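L-asparagine oxygenase (Streptomyces coelicolor, PDB 2OG5) catalyses the iron(II)- and 2-oxoglutarate-dependent 3-hydroxylation of L-asparagine, which supplies (2S,3S)-3-hydroxyasparagine for the biosynthesis of the calcium-dependent lipopeptide antibiotic. Local coordinates at residues Glu49-Lys54 against His77-Thr82; Trp53-Gln58 against Glu70-Ala75. One frame throughout, in Å; residues are numbered along the deposited sequence.

In the fold
From the N terminus the chain forms the short strand 37-39 and then helix 42-58, which takes part in both contacts. Past its end the chain loops round into helix 66-76, which runs back antiparallel; interaction 2 closes this hairpin through L55. Interaction 1 closes a wider loop, joining I51, one turn earlier on helix 42-58, to the connection that leads into helix 81-92, so the hairpin of interaction 2 lies within its span. The two contacts meet where I51 CG2 lies 3.7 Å from A75 O. Side chains of both contacts also touch M135, so the N-terminal helices are packed on helix 128-140, well away from the metal site.

Interaction 1: residues Glu49-Lys54 against His77-Thr82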
ATOM      1  N   GLU A  49       0.161 -10.585  19.231  1.00 22.68           N
ATOM      2  CA  GLU A  49       1.393 -10.079  19.842  1.00 23.30           C
ATOM      3  C   GLU A  49       2.359 -11.224  20.158  1.00 23.10           C
ATOM      4  O   GLU A  49       3.544 -11.139  19.857  1.00 22.91           O
ATOM      5  CB  GLU A  49       1.068  -9.276  21.107  1.00 23.34           C
ATOM      6  CG  GLU A  49       2.289  -8.681  21.798  1.00 24.38           C
ATOM      7  CD  GLU A  49       1.942  -7.957  23.078  1.00 26.35           C
ATOM      8  OE1 GLU A  49       1.137  -8.496  23.874  1.00 31.92           O
ATOM      9  OE2 GLU A  49       2.492  -6.857  23.300  1.00 32.94           O
ATOM     10  N   GLU A  50       1.843 -12.292  20.759  1.00 23.34           N
ATOM     11  CA  GLU A  50       2.657 -13.469  21.073  1.00 23.45           C
ATOM     12  C   GLU A  50       3.256 -14.077  19.811  1.00 22.64           C
ATOM     13  O   GLU A  50       4.434 -14.402  19.765  1.00 22.46           O
ATOM     14  CB  GLU A  50       1.817 -14.528  21.800  1.00 23.51           C
ATOM     15  CG  GLU A  50       2.588 -15.781  22.231  1.00 24.95           C
ATOM     16  CD  GLU A  50       1.704 -16.844  22.899  1.00 26.80           C
ATOM     17  OE1 GLU A  50       0.457 -16.761  22.797  1.00 31.82           O
ATOM     18  OE2 GLU A  50       2.267 -17.777  23.523  1.00 32.05           O
ATOM     19  N   ILE A  51       2.419 -14.231  18.791  1.00 22.39           N
ATOM     20  CA  ILE A  51       2.846 -14.819  17.528  1.00 22.41           C
ATOM     21  C   ILE A  51       3.908 -13.941  16.843  1.00 22.24           C
ATOM     22  O   ILE A  51       4.917 -14.448  16.359  1.00 21.95           O
ATOM     23  CB  ILE A  51       1.641 -15.016  16.572  1.00 22.01           C
ATOM     24  CG1 ILE A  51       0.663 -16.058  17.128  1.00 22.58           C
ATOM     25  CG2 ILE A  51       2.117 -15.476  15.200  1.00 22.31           C
ATOM     26  CD1 ILE A  51      -0.733 -15.976  16.508  1.00 22.06           C
ATOM     27  N   ALA A  52       3.671 -12.631  16.812  1.00 22.38           N
ATOM     28  CA  ALA A  52       4.593 -11.693  16.180  1.00 23.05           C
ATOM     29  C   ALA A  52       5.942 -11.662  16.889  1.00 23.40           C
ATOM     30  O   ALA A  52       6.986 -11.664  16.237  1.00 22.34           O
ATOM     31  CB  ALA A  52       3.983 -10.303  16.134  1.00 22.63           C
ATOM     32  N   TRP A  53       5.929 -11.651  18.221  1.00 24.25           N
ATOM     33  CA  TRP A  53       7.185 -11.649  18.976  1.00 25.43           C
ATOM     34  C   TRP A  53       7.980 -12.934  18.770  1.00 25.15           C
ATOM     35  O   TRP A  53       9.200 -12.893  18.640  1.00 25.06           O
ATOM     36  CB  TRP A  53       6.939 -11.405  20.470  1.00 27.56           C
ATOM     37  CG  TRP A  53       6.889  -9.958  20.810  1.00 29.92           C
ATOM     38  CD1 TRP A  53       5.801  -9.250  21.234  1.00 31.52           C
ATOM     39  CD2 TRP A  53       7.976  -9.024  20.745  1.00 31.86           C
ATOM     40  NE1 TRP A  53       6.145  -7.933  21.444  1.00 31.75           N
ATOM     41  CE2 TRP A  53       7.471  -7.767  21.145  1.00 32.16           C
ATOM     42  CE3 TRP A  53       9.324  -9.126  20.379  1.00 31.97           C
ATOM     43  CZ2 TRP A  53       8.271  -6.618  21.196  1.00 31.93           C
ATOM     44  CZ3 TRP A  53      10.118  -7.984  20.426  1.00 31.73           C
ATOM     45  CH2 TRP A  53       9.588  -6.745  20.834  1.00 31.49           C
ATOM     46  N   LYS A  54       7.288 -14.071  18.752  1.00 25.22           N
ATOM     47  CA  LYS A  54       7.939 -15.357  18.509  1.00 25.18           C
ATOM     48  C   LYS A  54       8.603 -15.383  17.131  1.00 24.60           C
ATOM     49  O   LYS A  54       9.740 -15.824  16.986  1.00 24.18           O
ATOM     50  CB  LYS A  54       6.930 -16.498  18.646  1.00 25.76           C
ATOM     51  CG  LYS A  54       7.523 -17.898  18.522  1.00 26.67           C
ATOM     52  CD  LYS A  54       6.463 -18.954  18.798  1.00 27.38           C
ATOM     53  CE  LYS A  54       6.919 -20.357  18.386  1.00 29.60           C
ATOM     54  NZ  LYS A  54       5.771 -21.209  17.916  1.00 31.69           N
ATOM     55  N   HIS A  77      -0.921 -18.639   9.985  1.00 19.89           N
ATOM     56  CA  HIS A  77      -1.961 -19.629  10.221  1.00 20.27           C
ATOM     57  C   HIS A  77      -2.224 -19.927  11.690  1.00 20.48           C
ATOM     58  O   HIS A  77      -3.200 -20.610  12.003  1.00 20.46           O
ATOM     59  CB  HIS A  77      -1.673 -20.877   9.393  1.00 20.50           C
ATOM     60  CG  HIS A  77      -1.916 -20.642   7.941  1.00 21.48           C
ATOM     61  ND1 HIS A  77      -3.187 -20.490   7.437  1.00 24.54           N
ATOM     62  CD2 HIS A  77      -1.069 -20.428   6.907  1.00 24.39           C
ATOM     63  CE1 HIS A  77      -3.113 -20.227   6.145  1.00 24.56           C
ATOM     64  NE2 HIS A  77      -1.842 -20.177   5.798  1.00 24.61           N
ATOM     65  N   ALA A  78      -1.385 -19.388  12.579  1.00 20.47           N
ATOM     66  CA  ALA A  78      -1.658 -19.398  14.025  1.00 20.42           C
ATOM     67  C   ALA A  78      -2.570 -18.246  14.485  1.00 20.64           C
ATOM     68  O   ALA A  78      -3.037 -18.256  15.626  1.00 20.95           O
ATOM     69  CB  ALA A  78      -0.347 -19.360  14.817  1.00 20.29           C
ATOM     70  N   TRP A  79      -2.809 -17.245  13.632  1.00 20.49           N
ATOM     71  CA  TRP A  79      -3.680 -16.120  14.008  1.00 20.80           C
ATOM     72  C   TRP A  79      -5.089 -16.600  14.357  1.00 20.85           C
ATOM     73  O   TRP A  79      -5.533 -17.640  13.868  1.00 20.74           O
ATOM     74  CB  TRP A  79      -3.808 -15.084  12.887  1.00 20.49           C
ATOM     75  CG  TRP A  79      -2.652 -14.159  12.694  1.00 20.35           C
ATOM     76  CD1 TRP A  79      -1.333 -14.482  12.705  1.00 20.21           C
ATOM     77  CD2 TRP A  79      -2.723 -12.753  12.401  1.00 19.78           C
ATOM     78  NE1 TRP A  79      -0.569 -13.358  12.441  1.00 19.68           N
ATOM     79  CE2 TRP A  79      -1.399 -12.287  12.257  1.00 19.96           C
ATOM     80  CE3 TRP A  79      -3.777 -11.847  12.245  1.00 20.72           C
ATOM     81  CZ2 TRP A  79      -1.099 -10.950  11.961  1.00 21.20           C
ATOM     82  CZ3 TRP A  79      -3.480 -10.516  11.956  1.00 21.56           C
ATOM     83  CH2 TRP A  79      -2.153 -10.081  11.817  1.00 21.21           C
ATOM     84  N   PRO A  80      -5.807 -15.833  15.192  1.00 21.29           N
ATOM     85  CA  PRO A  80      -7.198 -16.187  15.463  1.00 21.52           C
ATOM     86  C   PRO A  80      -8.049 -16.290  14.204  1.00 21.61           C
ATOM     87  O   PRO A  80      -7.900 -15.486  13.280  1.00 21.16           O
ATOM     88  CB  PRO A  80      -7.714 -15.036  16.334  1.00 21.87           C
ATOM     89  CG  PRO A  80      -6.651 -14.045  16.421  1.00 22.78           C
ATOM     90  CD  PRO A  80      -5.371 -14.634  15.927  1.00 21.51           C
ATOM     91  N   ALA A  81      -8.944 -17.269  14.188  1.00 21.22           N
ATOM     92  CA  ALA A  81      -9.816 -17.494  13.040  1.00 21.13           C
ATOM     93  C   ALA A  81     -10.651 -16.273  12.691  1.00 20.95           C
ATOM     94  O   ALA A  81     -10.947 -16.041  11.523  1.00 20.92           O
ATOM     95  CB  ALA A  81     -10.729 -18.699  13.289  1.00 20.98           C
ATOM     96  N   THR A  82     -11.056 -15.503  13.702  1.00 21.38           N
ATOM     97  CA  THR A  82     -11.842 -14.289  13.476  1.00 21.18           C
ATOM     98  C   THR A  82     -11.153 -13.351  12.486  1.00 20.97           C
ATOM     99  O   THR A  82     -11.768 -12.876  11.532  1.00 20.27           O
ATOM    100  CB  THR A  82     -12.060 -13.522  14.796  1.00 22.10           C
ATOM    101  OG1 THR A  82     -10.816 -13.428  15.493  1.00 24.25           O
ATOM    102  CG2 THR A  82     -13.056 -14.245  15.667  1.00 23.92           C
TER
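The connection between helix 66-76 and helix 81-92, in the N-terminal helical part of this jelly-roll oxygenase, lies against the side of helix 42-58, where I51 meets A78 and W79. I51 carries its segment's whole share of the contact. With CG1 anti to the carbonyl carbon (chi1 -66°) and the chain extended beyond it (chi2 161°), its terminal CD1 reaches the loop backbone. There it lies 3.4 Å from A78 O, a van der Waals contact between a methyl and a carbonyl oxygen, and 3.8 Å from W79 N. The same methyl touches A78 CB at 3.8 Å, and a small alanine suits this place because the isoleucine can come close to the main chain beside it. I51 CD1 also approaches the five-membered part of the W79 indole obliquely, 4.1 Å from W79 CD1. The indole is buried: its ring meets that of W76 with planes at about 40°, and it also packs on V48 and, together with I51, on M135 of helix 128-140. P80 follows at the N-cap position of helix 81-92 and rests on D44, L47 and V48 of the first helix. No hydrogen bond joins the segments, so the attachment is van der Waals packing of one branched side chain's end against a methyl, a polar peptide group and an indole, while W79 NE1 makes its hydrogen bond outside them.

Interaction 2: residues Trp53-Gln58 against Glu70-Ala75; sequences WKLATQ and EAARNA
A71 is the first residue of 70-75 to meet L55, the one side chain through which 53-58 makes this contact. A71 CB lies 3.5 Å from L55 CD1, a close methyl-to-methyl approach, and A59, just beyond the first helix, touches A71 as well. At A72 the main chain itself is part of the surface: L55 CD1 stands 3.8 Å from A72 N, while the other methyl, CD2, lies 3.8 Å from A72 CA and 4.0 Å from A72 CB. The two branches of the leucine lie side by side on this face of the helix, CD1 by A71 and CD2 over A72. L55 holds CG anti to its backbone N (chi1 179°), which carries the fork across to the facing helix. The two helices form an antiparallel hairpin, with segment axes 10.4 Å apart at closest approach and 160° between their directions, and alanine suits the facing positions because its short side chain lets the leucine come close to the backbone. R73 points away from L55, and its NH2 forms a salt bridge with D142 and a hydrogen bond with Y348 OH. One turn after A71, A75 brings its CB to 4.4 Å from L55 CD2, a looser contact than that at A71. M135 of helix 128-140 touches both A75 and L55, covering the junction with a third helix.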
ATOM      1  N   TRP A  53       5.929 -11.651  18.221  1.00 24.25           N
ATOM      2  CA  TRP A  53       7.185 -11.649  18.976  1.00 25.43           C
ATOM      3  C   TRP A  53       7.980 -12.934  18.770  1.00 25.15           C
ATOM      4  O   TRP A  53       9.200 -12.893  18.640  1.00 25.06           O
ATOM      5  CB  TRP A  53       6.939 -11.405  20.470  1.00 27.56           C
ATOM      6  CG  TRP A  53       6.889  -9.958  20.810  1.00 29.92           C
ATOM      7  CD1 TRP A  53       5.801  -9.250  21.234  1.00 31.52           C
ATOM      8  CD2 TRP A  53       7.976  -9.024  20.745  1.00 31.86           C
ATOM      9  NE1 TRP A  53       6.145  -7.933  21.444  1.00 31.75           N
ATOM     10  CE2 TRP A  53       7.471  -7.767  21.145  1.00 32.16           C
ATOM     11  CE3 TRP A  53       9.324  -9.126  20.379  1.00 31.97           C
ATOM     12  CZ2 TRP A  53       8.271  -6.618  21.196  1.00 31.93           C
ATOM     13  CZ3 TRP A  53      10.118  -7.984  20.426  1.00 31.73           C
ATOM     14  CH2 TRP A  53       9.588  -6.745  20.834  1.00 31.49           C
ATOM     15  N   LYS A  54       7.288 -14.071  18.752  1.00 25.22           N
ATOM     16  CA  LYS A  54       7.939 -15.357  18.509  1.00 25.18           C
ATOM     17  C   LYS A  54       8.603 -15.383  17.131  1.00 24.60           C
ATOM     18  O   LYS A  54       9.740 -15.824  16.986  1.00 24.18           O
ATOM     19  CB  LYS A  54       6.930 -16.498  18.646  1.00 25.76           C
ATOM     20  CG  LYS A  54       7.523 -17.898  18.522  1.00 26.67           C
ATOM     21  CD  LYS A  54       6.463 -18.954  18.798  1.00 27.38           C
ATOM     22  CE  LYS A  54       6.919 -20.357  18.386  1.00 29.60           C
ATOM     23  NZ  LYS A  54       5.771 -21.209  17.916  1.00 31.69           N
ATOM     24  N   LEU A  55       7.888 -14.912  16.114  1.00 23.72           N
ATOM     25  CA  LEU A  55       8.460 -14.825  14.771  1.00 23.60           C
ATOM     26  C   LEU A  55       9.667 -13.888  14.739  1.00 23.48           C
ATOM     27  O   LEU A  55      10.731 -14.251  14.236  1.00 23.81           O
ATOM     28  CB  LEU A  55       7.400 -14.337  13.781  1.00 23.14           C
ATOM     29  CG  LEU A  55       7.821 -14.155  12.323  1.00 23.53           C
ATOM     30  CD1 LEU A  55       8.317 -15.443  11.697  1.00 22.52           C
ATOM     31  CD2 LEU A  55       6.631 -13.606  11.562  1.00 21.98           C
ATOM     32  N   ALA A  56       9.499 -12.692  15.295  1.00 23.69           N
ATOM     33  CA  ALA A  56      10.541 -11.666  15.266  1.00 23.98           C
ATOM     34  C   ALA A  56      11.824 -12.092  15.989  1.00 24.40           C
ATOM     35  O   ALA A  56      12.928 -11.732  15.559  1.00 25.04           O
ATOM     36  CB  ALA A  56      10.014 -10.374  15.867  1.00 23.86           C
ATOM     37  N   THR A  57      11.684 -12.852  17.072  1.00 24.49           N
ATOM     38  CA  THR A  57      12.838 -13.196  17.918  1.00 25.08           C
ATOM     39  C   THR A  57      13.415 -14.586  17.663  1.00 25.44           C
ATOM     40  O   THR A  57      14.601 -14.801  17.919  1.00 26.38           O
ATOM     41  CB  THR A  57      12.502 -13.081  19.419  1.00 25.07           C
ATOM     42  OG1 THR A  57      11.451 -13.994  19.751  1.00 26.54           O
ATOM     43  CG2 THR A  57      12.098 -11.655  19.776  1.00 25.38           C
ATOM     44  N   GLN A  58      12.598 -15.524  17.176  1.00 25.70           N
ATOM     45  CA  GLN A  58      13.030 -16.923  17.048  1.00 26.16           C
ATOM     46  C   GLN A  58      13.295 -17.396  15.624  1.00 25.82           C
ATOM     47  O   GLN A  58      14.088 -18.307  15.425  1.00 26.26           O
ATOM     48  CB  GLN A  58      12.028 -17.878  17.709  1.00 26.47           C
ATOM     49  CG  GLN A  58      11.691 -17.540  19.157  1.00 28.20           C
ATOM     50  CD  GLN A  58      10.954 -18.672  19.874  1.00 28.76           C
ATOM     51  OE1 GLN A  58      10.471 -19.618  19.249  1.00 33.97           O
ATOM     52  NE2 GLN A  58      10.865 -18.570  21.195  1.00 33.21           N
ATOM     53  N   GLU A  70       8.804 -17.769   4.784  1.00 19.17           N
ATOM     54  CA  GLU A  70       8.170 -19.061   5.089  1.00 19.85           C
ATOM     55  C   GLU A  70       7.720 -19.149   6.552  1.00 19.50           C
ATOM     56  O   GLU A  70       6.610 -19.601   6.831  1.00 19.08           O
ATOM     57  CB  GLU A  70       9.126 -20.209   4.756  1.00 20.06           C
ATOM     58  CG  GLU A  70       8.542 -21.613   4.947  1.00 20.98           C
ATOM     59  CD  GLU A  70       9.520 -22.728   4.586  1.00 23.87           C
ATOM     60  OE1 GLU A  70      10.660 -22.424   4.157  1.00 31.83           O
ATOM     61  OE2 GLU A  70       9.168 -23.917   4.766  1.00 30.34           O
ATOM     62  N   ALA A  71       8.567 -18.710   7.484  1.00 19.30           N
ATOM     63  CA  ALA A  71       8.168 -18.671   8.899  1.00 19.19           C
ATOM     64  C   ALA A  71       6.957 -17.755   9.096  1.00 18.71           C
ATOM     65  O   ALA A  71       6.048 -18.061   9.873  1.00 19.35           O
ATOM     66  CB  ALA A  71       9.319 -18.222   9.780  1.00 18.80           C
ATOM     67  N   ALA A  72       6.932 -16.633   8.375  1.00 18.31           N
ATOM     68  CA  ALA A  72       5.811 -15.697   8.458  1.00 18.79           C
ATOM     69  C   ALA A  72       4.530 -16.344   7.930  1.00 18.54           C
ATOM     70  O   ALA A  72       3.455 -16.183   8.506  1.00 19.17           O
ATOM     71  CB  ALA A  72       6.137 -14.409   7.689  1.00 19.24           C
ATOM     72  N   ARG A  73       4.638 -17.067   6.821  1.00 18.93           N
ATOM     73  CA  ARG A  73       3.484 -17.782   6.259  1.00 19.11           C
ATOM     74  C   ARG A  73       2.919 -18.782   7.264  1.00 18.77           C
ATOM     75  O   ARG A  73       1.716 -18.832   7.497  1.00 19.07           O
ATOM     76  CB  ARG A  73       3.900 -18.503   4.976  1.00 19.39           C
ATOM     77  CG  ARG A  73       2.764 -19.166   4.215  1.00 19.94           C
ATOM     78  CD  ARG A  73       3.253 -19.780   2.908  1.00 21.43           C
ATOM     79  NE  ARG A  73       3.715 -18.700   2.042  1.00 25.27           N
ATOM     80  CZ  ARG A  73       4.968 -18.448   1.694  1.00 26.20           C
ATOM     81  NH1 ARG A  73       5.986 -19.225   2.080  1.00 27.56           N
ATOM     82  NH2 ARG A  73       5.193 -17.385   0.929  1.00 22.23           N
ATOM     83  N   ASN A  74       3.799 -19.572   7.862  1.00 19.18           N
ATOM     84  CA  ASN A  74       3.373 -20.535   8.871  1.00 19.32           C
ATOM     85  C   ASN A  74       2.767 -19.857  10.097  1.00 19.30           C
ATOM     86  O   ASN A  74       1.763 -20.322  10.641  1.00 19.31           O
ATOM     87  CB  ASN A  74       4.547 -21.433   9.262  1.00 19.50           C
ATOM     88  CG  ASN A  74       4.919 -22.418   8.152  1.00 20.27           C
ATOM     89  OD1 ASN A  74       6.106 -22.686   7.917  1.00 24.84           O
ATOM     90  ND2 ASN A  74       3.913 -22.960   7.474  1.00 21.03           N
ATOM     91  N   ALA A  75       3.361 -18.751  10.528  1.00 19.17           N
ATOM     92  CA  ALA A  75       2.873 -18.027  11.706  1.00 19.45           C
ATOM     93  C   ALA A  75       1.515 -17.374  11.439  1.00 19.38           C
ATOM     94  O   ALA A  75       0.682 -17.286  12.336  1.00 19.66           O
ATOM     95  CB  ALA A  75       3.900 -16.988  12.163  1.00 19.55           C
TER